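Local coordinates for uncharacterized protein (PDB 1ZBS), which is uncharacterised but probably acts as an N-acetylglucosamine kinase of the ASKHA (acetate and sugar kinase, Hsc70, actin) superfamily, at residues A101-C106 against C123-R128; S219-L224 against S253-K258; Q36-I41 against A75-E80. All coordinates share one frame; numbering follows the deposited sequence.

Contact 1 (A101-C106 against C123-R128); sequences AARALC and CLFDGR
Phe-125 of strand 120-125 lies under helix 97-105, and the two meet at the helix-on-sheet layer of an ASKHA-type alpha/beta domain. The short axes of helix and strand run 48° apart. The Phe-125 ring is the main surface. CB of Ala-102 sits over one face, 3.9 Å from the ring centroid and 17° off the normal, a CH-pi contact. The opposite face is covered near its rim by the backbone N of Gly-127, so the ring lies between helix and turn. Cys-106 comes in obliquely on the Ala-102 side, with CB 3.5 Å from Phe-125 CD1. Its SG makes a looser sulfur-aromatic contact. Phe-125 has CG anti to the backbone N (chi1 -164°), which turns the ring toward the helix. Cys-123, two residues earlier on the same strand face, adds SG at 4.2 Å from Ala-102 CB. Arg-103 passes the far end of the ring with CG near CZ. Its guanidinium NH2 is held by Tyr-66 OH. Next in the chain, Asp-126 closes an Asx turn: its OD2 accepts from Arg-128 N. One water links the segments: it donates to Arg-128 O and accepts from Arg-103 NH1 at 3.2 Å.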
ATOM      1  N   ALA A 101     -19.817 -10.098  13.865  1.00 26.69           N
ATOM      2  CA  ALA A 101     -20.535  -8.909  13.439  1.00 27.66           C
ATOM      3  C   ALA A 101     -21.902  -9.275  12.882  1.00 29.07           C
ATOM      4  O   ALA A 101     -22.898  -8.629  13.192  1.00 30.14           O
ATOM      5  CB  ALA A 101     -19.730  -8.142  12.400  1.00 24.67           C
ATOM      6  N   ALA A 102     -21.957 -10.321  12.067  1.00 31.57           N
ATOM      7  CA  ALA A 102     -23.225 -10.733  11.484  1.00 33.34           C
ATOM      8  C   ALA A 102     -24.201 -11.182  12.559  1.00 34.33           C
ATOM      9  O   ALA A 102     -25.392 -10.882  12.486  1.00 35.13           O
ATOM     10  CB  ALA A 102     -23.005 -11.852  10.473  1.00 34.29           C
ATOM     11  N   ARG A 103     -23.703 -11.908  13.556  1.00 35.59           N
ATOM     12  CA  ARG A 103     -24.564 -12.376  14.634  1.00 36.16           C
ATOM     13  C   ARG A 103     -25.104 -11.223  15.458  1.00 36.44           C
ATOM     14  O   ARG A 103     -26.242 -11.263  15.936  1.00 37.23           O
ATOM     15  CB  ARG A 103     -23.814 -13.350  15.541  1.00 35.28           C
ATOM     16  CG  ARG A 103     -23.712 -14.751  14.973  1.00 36.94           C
ATOM     17  CD  ARG A 103     -22.936 -15.665  15.900  1.00 36.56           C
ATOM     18  NE  ARG A 103     -22.967 -17.045  15.438  1.00 39.66           N
ATOM     19  CZ  ARG A 103     -22.273 -18.035  15.987  1.00 40.74           C
ATOM     20  NH1 ARG A 103     -22.365 -19.265  15.493  1.00 43.00           N
ATOM     21  NH2 ARG A 103     -21.481 -17.799  17.023  1.00 40.72           N
ATOM     22  N   ALA A 104     -24.291 -10.187  15.622  1.00 38.21           N
ATOM     23  CA  ALA A 104     -24.702  -9.024  16.404  1.00 38.01           C
ATOM     24  C   ALA A 104     -25.674  -8.125  15.647  1.00 38.62           C
ATOM     25  O   ALA A 104     -26.605  -7.590  16.240  1.00 40.68           O
ATOM     26  CB  ALA A 104     -23.474  -8.226  16.825  1.00 35.60           C
ATOM     27  N   LEU A 105     -25.465  -7.976  14.341  1.00 38.87           N
ATOM     28  CA  LEU A 105     -26.314  -7.117  13.516  1.00 39.12           C
ATOM     29  C   LEU A 105     -27.522  -7.817  12.911  1.00 39.13           C
ATOM     30  O   LEU A 105     -28.615  -7.254  12.848  1.00 39.45           O
ATOM     31  CB  LEU A 105     -25.490  -6.509  12.381  1.00 38.30           C
ATOM     32  CG  LEU A 105     -24.338  -5.586  12.765  1.00 40.59           C
ATOM     33  CD1 LEU A 105     -23.509  -5.242  11.535  1.00 39.61           C
ATOM     34  CD2 LEU A 105     -24.890  -4.338  13.415  1.00 40.23           C
ATOM     35  N   CYS A 106     -27.317  -9.043  12.454  1.00 40.36           N
ATOM     36  CA  CYS A 106     -28.382  -9.802  11.821  1.00 41.89           C
ATOM     37  C   CYS A 106     -29.177 -10.638  12.804  1.00 43.50           C
ATOM     38  O   CYS A 106     -30.367 -10.880  12.603  1.00 43.82           O
ATOM     39  CB  CYS A 106     -27.788 -10.693  10.734  1.00 40.60           C
ATOM     40  SG  CYS A 106     -26.987  -9.750   9.436  1.00 35.91           S
ATOM     41  N   CYS A 123     -19.739  -9.939   4.270  1.00 28.81           N
ATOM     42  CA  CYS A 123     -20.172 -11.324   4.167  1.00 29.52           C
ATOM     43  C   CYS A 123     -21.675 -11.393   3.957  1.00 29.70           C
ATOM     44  O   CYS A 123     -22.421 -10.492   4.348  1.00 29.66           O
ATOM     45  CB  CYS A 123     -19.833 -12.089   5.442  1.00 29.49           C
ATOM     46  SG  CYS A 123     -20.903 -11.653   6.839  1.00 30.90           S
ATOM     47  N   LEU A 124     -22.114 -12.473   3.332  1.00 30.39           N
ATOM     48  CA  LEU A 124     -23.528 -12.689   3.117  1.00 31.33           C
ATOM     49  C   LEU A 124     -23.869 -13.666   4.237  1.00 31.55           C
ATOM     50  O   LEU A 124     -23.235 -14.717   4.355  1.00 30.75           O
ATOM     51  CB  LEU A 124     -23.772 -13.335   1.752  1.00 30.67           C
ATOM     52  CG  LEU A 124     -25.079 -13.041   0.998  1.00 30.61           C
ATOM     53  CD1 LEU A 124     -25.414 -14.265   0.143  1.00 29.03           C
ATOM     54  CD2 LEU A 124     -26.219 -12.741   1.953  1.00 29.45           C
ATOM     55  N   PHE A 125     -24.837 -13.303   5.077  1.00 33.69           N
ATOM     56  CA  PHE A 125     -25.260 -14.142   6.207  1.00 33.07           C
ATOM     57  C   PHE A 125     -26.614 -14.754   5.863  1.00 32.76           C
ATOM     58  O   PHE A 125     -27.486 -14.060   5.351  1.00 31.79           O
ATOM     59  CB  PHE A 125     -25.402 -13.281   7.470  1.00 32.41           C
ATOM     60  CG  PHE A 125     -25.448 -14.072   8.748  1.00 32.95           C
ATOM     61  CD1 PHE A 125     -26.383 -13.776   9.738  1.00 32.81           C
ATOM     62  CD2 PHE A 125     -24.541 -15.102   8.974  1.00 32.45           C
ATOM     63  CE1 PHE A 125     -26.409 -14.498  10.937  1.00 33.20           C
ATOM     64  CE2 PHE A 125     -24.558 -15.828  10.168  1.00 32.44           C
ATOM     65  CZ  PHE A 125     -25.495 -15.524  11.149  1.00 32.70           C
ATOM     66  N   ASP A 126     -26.804 -16.045   6.129  1.00 36.25           N
ATOM     67  CA  ASP A 126     -28.094 -16.673   5.819  1.00 38.31           C
ATOM     68  C   ASP A 126     -28.951 -16.788   7.061  1.00 39.75           C
ATOM     69  O   ASP A 126     -30.057 -17.334   7.020  1.00 41.50           O
ATOM     70  CB  ASP A 126     -27.909 -18.053   5.178  1.00 40.27           C
ATOM     71  CG  ASP A 126     -27.482 -19.133   6.169  1.00 41.50           C
ATOM     72  OD1 ASP A 126     -27.157 -20.253   5.700  1.00 42.51           O
ATOM     73  OD2 ASP A 126     -27.469 -18.897   7.403  1.00 41.23           O
ATOM     74  N   GLY A 127     -28.435 -16.264   8.167  1.00 40.15           N
ATOM     75  CA  GLY A 127     -29.181 -16.307   9.407  1.00 41.04           C
ATOM     76  C   GLY A 127     -28.549 -17.172  10.474  1.00 40.76           C
ATOM     77  O   GLY A 127     -28.881 -17.026  11.641  1.00 41.33           O
ATOM     78  N   ARG A 128     -27.662 -18.087  10.100  1.00 40.40           N
ATOM     79  CA  ARG A 128     -27.031 -18.924  11.109  1.00 42.83           C
ATOM     80  C   ARG A 128     -25.536 -18.996  10.848  1.00 43.16           C
ATOM     81  O   ARG A 128     -24.731 -19.088  11.777  1.00 44.38           O
ATOM     82  CB  ARG A 128     -27.638 -20.340  11.120  1.00 45.56           C
ATOM     83  CG  ARG A 128     -27.744 -20.973  12.529  1.00 47.92           C
ATOM     84  CD  ARG A 128     -29.215 -21.149  12.967  1.00 50.45           C
ATOM     85  NE  ARG A 128     -29.395 -21.377  14.408  1.00 53.84           N
ATOM     86  CZ  ARG A 128     -29.144 -20.469  15.355  1.00 54.54           C
ATOM     87  NH1 ARG A 128     -29.334 -20.766  16.641  1.00 52.67           N
ATOM     88  NH2 ARG A 128     -28.702 -19.262  15.016  1.00 52.89           N
TER
HETATM   89  O   HOH W   1     -22.764 -20.422  12.539  1.00 50.32           O

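Contact 2 (S219-L224 against S253-K258); sequences SFDDFL and SSVIKK
Val-255 of helix 249-258 packs against one side of helix 210-229, in a helix-helix contact beside the second five-stranded sheet of this ASKHA-like fold. The short helix axes approach to 9.4 Å and cross at -48°. The tight part is apolar and centres on the two methyls of Val-255. CG1 is anti to the backbone N (chi1 175°) and presses on the helix backbone, 3.5 Å from Asp-221 CA. CG2 points to Phe-220 instead and lies 3.9 Å from its CB. It is near the plane of the Phe-220 ring, at the edge, while the ring itself leads away from helix 249-258. One turn further along, Leu-224 brings CD1 to 3.6 Å from Val-255 CG1. The same methyl also reaches Ile-256, at CA and CG1. Leu-224 and Ile-256 both continue onto Leu-238 of strand 238-241, which ties the helix pair to the sheet.

The other side is polar and looser. No direct hydrogen bond joins the two segments. The carboxylate of Asp-221 has its main partner in Arg-259, a salt bridge through OD2 to NH1. Lys-258 NZ stays 5.8 Å from Asp-221 OD1, too far for an ion pair. A water fills the role of bridge, donating to Asp-221 OD1 at 2.6 Å and to the carbonyl O of Val-255 at 3.1 Å.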
ATOM      1  N   SER A 219     -14.450   6.333  -1.471  1.00 27.75           N
ATOM      2  CA  SER A 219     -13.925   5.116  -0.894  1.00 26.74           C
ATOM      3  C   SER A 219     -15.062   4.219  -0.415  1.00 25.05           C
ATOM      4  O   SER A 219     -15.023   3.003  -0.613  1.00 23.55           O
ATOM      5  CB  SER A 219     -12.984   5.435   0.261  1.00 27.34           C
ATOM      6  OG  SER A 219     -12.233   4.277   0.593  1.00 31.42           O
ATOM      7  N   PHE A 220     -16.073   4.816   0.213  1.00 24.63           N
ATOM      8  CA  PHE A 220     -17.220   4.048   0.690  1.00 24.07           C
ATOM      9  C   PHE A 220     -17.959   3.456  -0.508  1.00 23.96           C
ATOM     10  O   PHE A 220     -18.417   2.315  -0.462  1.00 22.72           O
ATOM     11  CB  PHE A 220     -18.190   4.926   1.494  1.00 23.67           C
ATOM     12  CG  PHE A 220     -17.716   5.257   2.890  1.00 26.47           C
ATOM     13  CD1 PHE A 220     -16.550   4.696   3.410  1.00 25.92           C
ATOM     14  CD2 PHE A 220     -18.456   6.124   3.692  1.00 26.66           C
ATOM     15  CE1 PHE A 220     -16.125   5.004   4.704  1.00 27.25           C
ATOM     16  CE2 PHE A 220     -18.041   6.437   4.980  1.00 28.24           C
ATOM     17  CZ  PHE A 220     -16.871   5.871   5.493  1.00 28.83           C
ATOM     18  N   ASP A 221     -18.076   4.232  -1.582  1.00 23.45           N
ATOM     19  CA  ASP A 221     -18.769   3.758  -2.773  1.00 25.65           C
ATOM     20  C   ASP A 221     -18.000   2.555  -3.328  1.00 26.05           C
ATOM     21  O   ASP A 221     -18.596   1.539  -3.692  1.00 25.05           O
ATOM     22  CB  ASP A 221     -18.852   4.872  -3.828  1.00 27.99           C
ATOM     23  CG  ASP A 221     -19.746   4.500  -5.000  1.00 31.66           C
ATOM     24  OD1 ASP A 221     -20.963   4.291  -4.784  1.00 34.56           O
ATOM     25  OD2 ASP A 221     -19.234   4.411  -6.138  1.00 33.95           O
ATOM     26  N   ASP A 222     -16.677   2.692  -3.366  1.00 24.31           N
ATOM     27  CA  ASP A 222     -15.775   1.654  -3.839  1.00 26.27           C
ATOM     28  C   ASP A 222     -15.952   0.383  -3.030  1.00 25.15           C
ATOM     29  O   ASP A 222     -15.900  -0.724  -3.569  1.00 23.28           O
ATOM     30  CB  ASP A 222     -14.320   2.103  -3.692  1.00 30.48           C
ATOM     31  CG  ASP A 222     -13.661   2.379  -5.013  1.00 35.49           C
ATOM     32  OD1 ASP A 222     -13.601   3.565  -5.411  1.00 37.30           O
ATOM     33  OD2 ASP A 222     -13.207   1.404  -5.658  1.00 40.44           O
ATOM     34  N   PHE A 223     -16.119   0.545  -1.721  1.00 23.95           N
ATOM     35  CA  PHE A 223     -16.308  -0.610  -0.861  1.00 23.19           C
ATOM     36  C   PHE A 223     -17.576  -1.357  -1.263  1.00 23.03           C
ATOM     37  O   PHE A 223     -17.561  -2.584  -1.395  1.00 24.69           O
ATOM     38  CB  PHE A 223     -16.385  -0.203   0.612  1.00 19.36           C
ATOM     39  CG  PHE A 223     -16.858  -1.311   1.515  1.00 18.98           C
ATOM     40  CD1 PHE A 223     -18.203  -1.414   1.857  1.00 16.73           C
ATOM     41  CD2 PHE A 223     -15.972  -2.276   1.985  1.00 15.78           C
ATOM     42  CE1 PHE A 223     -18.660  -2.472   2.645  1.00 20.22           C
ATOM     43  CE2 PHE A 223     -16.414  -3.340   2.775  1.00 19.82           C
ATOM     44  CZ  PHE A 223     -17.764  -3.439   3.109  1.00 19.11           C
ATOM     45  N   LEU A 224     -18.667  -0.629  -1.471  1.00 23.04           N
ATOM     46  CA  LEU A 224     -19.921  -1.276  -1.854  1.00 25.63           C
ATOM     47  C   LEU A 224     -19.773  -2.010  -3.177  1.00 26.06           C
ATOM     48  O   LEU A 224     -20.112  -3.193  -3.295  1.00 24.31           O
ATOM     49  CB  LEU A 224     -21.043  -0.242  -1.968  1.00 25.11           C
ATOM     50  CG  LEU A 224     -21.415   0.399  -0.634  1.00 25.24           C
ATOM     51  CD1 LEU A 224     -22.418   1.523  -0.856  1.00 24.97           C
ATOM     52  CD2 LEU A 224     -21.986  -0.669   0.286  1.00 26.80           C
ATOM     53  N   SER A 253     -24.538   6.656   4.790  1.00 29.47           N
ATOM     54  CA  SER A 253     -25.955   6.634   4.401  1.00 32.34           C
ATOM     55  C   SER A 253     -26.153   7.195   2.996  1.00 33.79           C
ATOM     56  O   SER A 253     -26.842   6.599   2.164  1.00 34.79           O
ATOM     57  CB  SER A 253     -26.809   7.470   5.360  1.00 31.22           C
ATOM     58  OG  SER A 253     -27.296   6.700   6.442  1.00 35.08           O
ATOM     59  N   SER A 254     -25.558   8.356   2.747  1.00 35.25           N
ATOM     60  CA  SER A 254     -25.674   9.007   1.452  1.00 35.89           C
ATOM     61  C   SER A 254     -25.171   8.119   0.331  1.00 36.58           C
ATOM     62  O   SER A 254     -25.794   8.029  -0.723  1.00 35.15           O
ATOM     63  CB  SER A 254     -24.889  10.310   1.447  1.00 38.00           C
ATOM     64  OG  SER A 254     -24.762  10.797   0.121  1.00 44.32           O
ATOM     65  N   VAL A 255     -24.027   7.474   0.559  1.00 36.78           N
ATOM     66  CA  VAL A 255     -23.440   6.585  -0.438  1.00 35.50           C
ATOM     67  C   VAL A 255     -24.376   5.412  -0.735  1.00 34.71           C
ATOM     68  O   VAL A 255     -24.683   5.137  -1.890  1.00 34.76           O
ATOM     69  CB  VAL A 255     -22.078   6.038   0.033  1.00 37.53           C
ATOM     70  CG1 VAL A 255     -21.548   5.031  -0.977  1.00 37.66           C
ATOM     71  CG2 VAL A 255     -21.086   7.185   0.207  1.00 38.30           C
ATOM     72  N   ILE A 256     -24.818   4.728   0.315  1.00 33.37           N
ATOM     73  CA  ILE A 256     -25.725   3.604   0.176  1.00 32.62           C
ATOM     74  C   ILE A 256     -26.981   4.030  -0.586  1.00 35.76           C
ATOM     75  O   ILE A 256     -27.378   3.388  -1.559  1.00 35.10           O
ATOM     76  CB  ILE A 256     -26.149   3.058   1.564  1.00 31.56           C
ATOM     77  CG1 ILE A 256     -24.966   2.363   2.236  1.00 31.03           C
ATOM     78  CG2 ILE A 256     -27.354   2.124   1.417  1.00 27.65           C
ATOM     79  CD1 ILE A 256     -25.179   2.031   3.715  1.00 29.19           C
ATOM     80  N   LYS A 257     -27.600   5.118  -0.138  1.00 37.19           N
ATOM     81  CA  LYS A 257     -28.813   5.636  -0.765  1.00 41.06           C
ATOM     82  C   LYS A 257     -28.555   5.916  -2.245  1.00 42.55           C
ATOM     83  O   LYS A 257     -29.327   5.514  -3.115  1.00 42.51           O
ATOM     84  CB  LYS A 257     -29.237   6.937  -0.072  1.00 44.51           C
ATOM     85  CG  LYS A 257     -30.723   7.251  -0.128  1.00 48.72           C
ATOM     86  CD  LYS A 257     -31.390   6.978   1.223  1.00 52.00           C
ATOM     87  CE  LYS A 257     -30.833   7.895   2.313  1.00 52.13           C
ATOM     88  NZ  LYS A 257     -31.437   7.660   3.656  1.00 53.10           N
ATOM     89  N   LYS A 258     -27.452   6.604  -2.515  1.00 43.16           N
ATOM     90  CA  LYS A 258     -27.076   6.969  -3.871  1.00 46.02           C
ATOM     91  C   LYS A 258     -26.976   5.779  -4.827  1.00 45.94           C
ATOM     92  O   LYS A 258     -27.107   5.945  -6.040  1.00 45.73           O
ATOM     93  CB  LYS A 258     -25.760   7.747  -3.836  1.00 48.28           C
ATOM     94  CG  LYS A 258     -25.406   8.477  -5.115  1.00 52.21           C
ATOM     95  CD  LYS A 258     -24.434   9.616  -4.811  1.00 55.38           C
ATOM     96  CE  LYS A 258     -23.873  10.248  -6.077  1.00 57.44           C
ATOM     97  NZ  LYS A 258     -22.949   9.327  -6.805  1.00 59.24           N
TER
HETATM   98  O   HOH W   2     -22.851   6.016  -4.227  1.00 29.80           O

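Contact 3 (Q36-I41 against A75-E80); sequences QDRNEI and APMLNE
A capped helix start meets the first turns of a second helix here, at the outer layer of the domain built on the N-terminal sheet. Asp-37 is at the N-cap of helix 38-53, and with Glu-40 it fits a capping box. Glu-40 N donates to Asp-37 OD2, though the place of OD2 is less sure. The return bond, from Asp-37 N to Glu-40 OE2, is weak. The partner is helix 75-85, and its main contact residue is Met-77, present as selenomethionine.

The Met-77 chain is kinked, which carries its end across to the backbone at the helix start. Met-77 CE lies 3.4 Å from Asp-37 C. It is also near Arg-38 N and Gln-36 O. SE rests beside Arg-38 CA, at 3.8 Å. The Arg-38 and Met-77 side chains run antiparallel past one another. Arg-38 folds back at chi2 (79°) and chi3 (60°), which brings its guanidinium over Met-77 CG. That carbon sits 3.9 Å from the plane, at its centre. The apolar part of Met-77 thus supports one face of the charged group.

The edge of the same guanidinium serves Glu-80. Arg-38 NH2 is 3.0 Å from Glu-80 OE1, a salt bridge. The carboxylate is turned 72° from the guanidinium plane, so the two groups do not pair side by side. Both residues are exposed, and solvent would probably weaken the attraction.

Deeper down, the contact is apolar. Ile-41 CG1 lies 4.4 Å from Leu-78 CD1, and Ile-41 CG2 is as far from Met-77 CE. Ile-41 and Leu-78 both also touch Ile-31, and Leu-78 reaches Val-94 of strand 91-95. Two helices packed together on one mixed sheet in this way fit the alpha/beta domain of the ASKHA fold.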
ATOM      1  N   GLN A  36      -0.262 -13.749  15.613  1.00 61.34           N
ATOM      2  CA  GLN A  36       0.577 -14.095  16.761  1.00 60.27           C
ATOM      3  C   GLN A  36       0.631 -15.612  16.929  1.00 59.39           C
ATOM      4  O   GLN A  36      -0.055 -16.342  16.212  1.00 58.27           O
ATOM      5  CB  GLN A  36       0.022 -13.442  18.033  1.00 59.99           C
ATOM      6  CG  GLN A  36       0.114 -11.918  18.043  1.00 61.10           C
ATOM      7  CD  GLN A  36      -0.806 -11.278  19.067  1.00 61.76           C
ATOM      8  OE1 GLN A  36      -2.031 -11.351  18.948  1.00 61.34           O
ATOM      9  NE2 GLN A  36      -0.220 -10.648  20.079  1.00 62.31           N
ATOM     10  N   ASP A  37       1.448 -16.087  17.870  1.00 59.30           N
ATOM     11  CA  ASP A  37       1.575 -17.523  18.105  1.00 58.70           C
ATOM     12  C   ASP A  37       1.191 -17.958  19.521  1.00 58.05           C
ATOM     13  O   ASP A  37       0.748 -17.153  20.338  1.00 58.59           O
ATOM     14  CB  ASP A  37       3.002 -17.992  17.787  1.00 58.61           C
ATOM     15  CG  ASP A  37       4.031 -17.454  18.761  1.00 59.52           C
ATOM     16  OD1 ASP A  37       5.237 -17.661  18.516  1.00 60.14           O
ATOM     17  OD2 ASP A  37       3.646 -16.830  19.770  1.00 60.70           O
ATOM     18  N   ARG A  38       1.383 -19.244  19.796  1.00 55.92           N
ATOM     19  CA  ARG A  38       1.036 -19.847  21.078  1.00 53.62           C
ATOM     20  C   ARG A  38       1.309 -19.022  22.343  1.00 54.12           C
ATOM     21  O   ARG A  38       0.371 -18.534  22.989  1.00 54.62           O
ATOM     22  CB  ARG A  38       1.730 -21.204  21.206  1.00 53.77           C
ATOM     23  CG  ARG A  38       1.297 -22.032  22.413  1.00 52.85           C
ATOM     24  CD  ARG A  38      -0.044 -22.740  22.190  1.00 52.80           C
ATOM     25  NE  ARG A  38       0.005 -23.666  21.051  1.00 52.74           N
ATOM     26  CZ  ARG A  38      -0.924 -24.582  20.784  1.00 52.42           C
ATOM     27  NH1 ARG A  38      -0.787 -25.372  19.728  1.00 50.91           N
ATOM     28  NH2 ARG A  38      -1.983 -24.715  21.579  1.00 51.51           N
ATOM     29  N   ASN A  39       2.581 -18.857  22.701  1.00 53.49           N
ATOM     30  CA  ASN A  39       2.921 -18.139  23.921  1.00 53.08           C
ATOM     31  C   ASN A  39       3.010 -16.616  23.845  1.00 51.49           C
ATOM     32  O   ASN A  39       2.934 -15.933  24.878  1.00 49.61           O
ATOM     33  CB  ASN A  39       4.214 -18.722  24.540  1.00 56.80           C
ATOM     34  CG  ASN A  39       5.425 -18.606  23.621  1.00 56.51           C
ATOM     35  OD1 ASN A  39       5.874 -17.498  23.295  1.00 59.24           O
ATOM     36  ND2 ASN A  39       5.963 -19.752  23.201  1.00 56.13           N
ATOM     37  N   GLU A  40       3.152 -16.059  22.648  1.00 50.84           N
ATOM     38  CA  GLU A  40       3.224 -14.600  22.554  1.00 50.53           C
ATOM     39  C   GLU A  40       1.826 -14.030  22.787  1.00 49.82           C
ATOM     40  O   GLU A  40       1.654 -12.820  22.922  1.00 51.16           O
ATOM     41  CB  GLU A  40       3.771 -14.153  21.192  1.00 49.32           C
ATOM     42  CG  GLU A  40       2.761 -14.097  20.072  1.00 49.04           C
ATOM     43  CD  GLU A  40       3.285 -13.322  18.875  1.00 50.31           C
ATOM     44  OE1 GLU A  40       3.620 -12.122  19.047  1.00 50.88           O
ATOM     45  OE2 GLU A  40       3.372 -13.912  17.766  1.00 51.51           O
ATOM     46  N   ILE A  41       0.831 -14.917  22.831  1.00 50.44           N
ATOM     47  CA  ILE A  41      -0.554 -14.520  23.098  1.00 50.76           C
ATOM     48  C   ILE A  41      -0.980 -15.181  24.409  1.00 50.69           C
ATOM     49  O   ILE A  41      -1.982 -14.806  25.025  1.00 50.29           O
ATOM     50  CB  ILE A  41      -1.531 -14.975  21.970  1.00 51.65           C
ATOM     51  CG1 ILE A  41      -2.911 -14.351  22.208  1.00 50.39           C
ATOM     52  CG2 ILE A  41      -1.680 -16.501  21.969  1.00 46.47           C
ATOM     53  CD1 ILE A  41      -2.860 -12.843  22.460  1.00 50.55           C
ATOM     54  N   ALA A  75      -7.817 -21.223  14.663  1.00 64.09           N
ATOM     55  CA  ALA A  75      -8.765 -20.965  15.739  1.00 63.10           C
ATOM     56  C   ALA A  75      -8.531 -21.930  16.906  1.00 63.03           C
ATOM     57  O   ALA A  75      -8.505 -21.515  18.063  1.00 61.70           O
ATOM     58  CB  ALA A  75     -10.198 -21.108  15.223  1.00 62.27           C
ATOM     59  N   PRO A  76      -8.349 -23.232  16.612  1.00 63.71           N
ATOM     60  CA  PRO A  76      -8.121 -24.228  17.666  1.00 63.86           C
ATOM     61  C   PRO A  76      -6.873 -23.983  18.504  1.00 63.44           C
ATOM     62  O   PRO A  76      -6.610 -24.706  19.461  1.00 64.20           O
ATOM     63  CB  PRO A  76      -8.042 -25.540  16.889  1.00 64.31           C
ATOM     64  CG  PRO A  76      -7.483 -25.117  15.570  1.00 64.80           C
ATOM     65  CD  PRO A  76      -8.288 -23.871  15.284  1.00 64.32           C
HETATM   66  N   MSE A  77      -6.107 -22.965  18.145  1.00 63.44           N
HETATM   67  CA  MSE A  77      -4.897 -22.650  18.877  1.00 63.63           C
HETATM   68  C   MSE A  77      -5.258 -21.698  20.018  1.00 61.07           C
HETATM   69  O   MSE A  77      -4.831 -21.877  21.160  1.00 61.06           O
HETATM   70  CB  MSE A  77      -3.871 -22.031  17.918  1.00 67.04           C
HETATM   71  CG  MSE A  77      -2.496 -21.771  18.511  1.00 71.85           C
HETATM   72 SE   MSE A  77      -2.433 -20.171  19.608  1.00 80.20          SE
HETATM   73  CE  MSE A  77      -1.777 -18.915  18.277  1.00 78.12           C
ATOM     74  N   LEU A  78      -6.061 -20.688  19.710  1.00 59.19           N
ATOM     75  CA  LEU A  78      -6.482 -19.736  20.729  1.00 56.83           C
ATOM     76  C   LEU A  78      -7.428 -20.447  21.684  1.00 55.08           C
ATOM     77  O   LEU A  78      -7.523 -20.097  22.857  1.00 53.70           O
ATOM     78  CB  LEU A  78      -7.189 -18.548  20.078  1.00 55.18           C
ATOM     79  CG  LEU A  78      -7.647 -17.420  21.003  1.00 53.04           C
ATOM     80  CD1 LEU A  78      -6.504 -16.945  21.884  1.00 50.96           C
ATOM     81  CD2 LEU A  78      -8.177 -16.286  20.140  1.00 52.80           C
ATOM     82  N   ASN A  79      -8.123 -21.454  21.165  1.00 54.91           N
ATOM     83  CA  ASN A  79      -9.059 -22.234  21.963  1.00 55.18           C
ATOM     84  C   ASN A  79      -8.274 -22.949  23.063  1.00 55.58           C
ATOM     85  O   ASN A  79      -8.727 -23.034  24.203  1.00 54.99           O
ATOM     86  CB  ASN A  79      -9.789 -23.248  21.074  1.00 54.32           C
ATOM     87  CG  ASN A  79     -10.846 -24.041  21.829  1.00 54.20           C
ATOM     88  OD1 ASN A  79     -10.548 -24.725  22.808  1.00 53.23           O
ATOM     89  ND2 ASN A  79     -12.089 -23.955  21.368  1.00 53.63           N
ATOM     90  N   GLU A  80      -7.089 -23.447  22.721  1.00 55.99           N
ATOM     91  CA  GLU A  80      -6.246 -24.140  23.689  1.00 57.16           C
ATOM     92  C   GLU A  80      -5.692 -23.170  24.722  1.00 56.09           C
ATOM     93  O   GLU A  80      -5.642 -23.484  25.912  1.00 57.10           O
ATOM     94  CB  GLU A  80      -5.087 -24.843  22.984  1.00 59.28           C
ATOM     95  CG  GLU A  80      -5.518 -25.961  22.058  1.00 63.21           C
ATOM     96  CD  GLU A  80      -4.338 -26.688  21.445  1.00 66.27           C
ATOM     97  OE1 GLU A  80      -3.490 -27.190  22.216  1.00 67.97           O
ATOM     98  OE2 GLU A  80      -4.257 -26.756  20.197  1.00 67.80           O
TER

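The three contacts follow one another along the chain without overlap: contact 3 closes before contact 1 opens, and contact 1 before contact 2. None touches another. Contacts 1 and 2 are nearest, with centres 20 Å apart and nearest atoms about 7 Å apart. Both border the second sheet: contact 1 uses its strand 120-125, and contact 2 packs on its strand 238-241. Contact 3 lies in the helix layer of the first sheet, reaching its strand 91-95 through Leu-78. Its centre is 25 Å from that of contact 1 and 37 Å from that of contact 2, on the opposite side of the chain's centre from contact 2. The set therefore samples both sheet-based domains expected of an ASKHA protein.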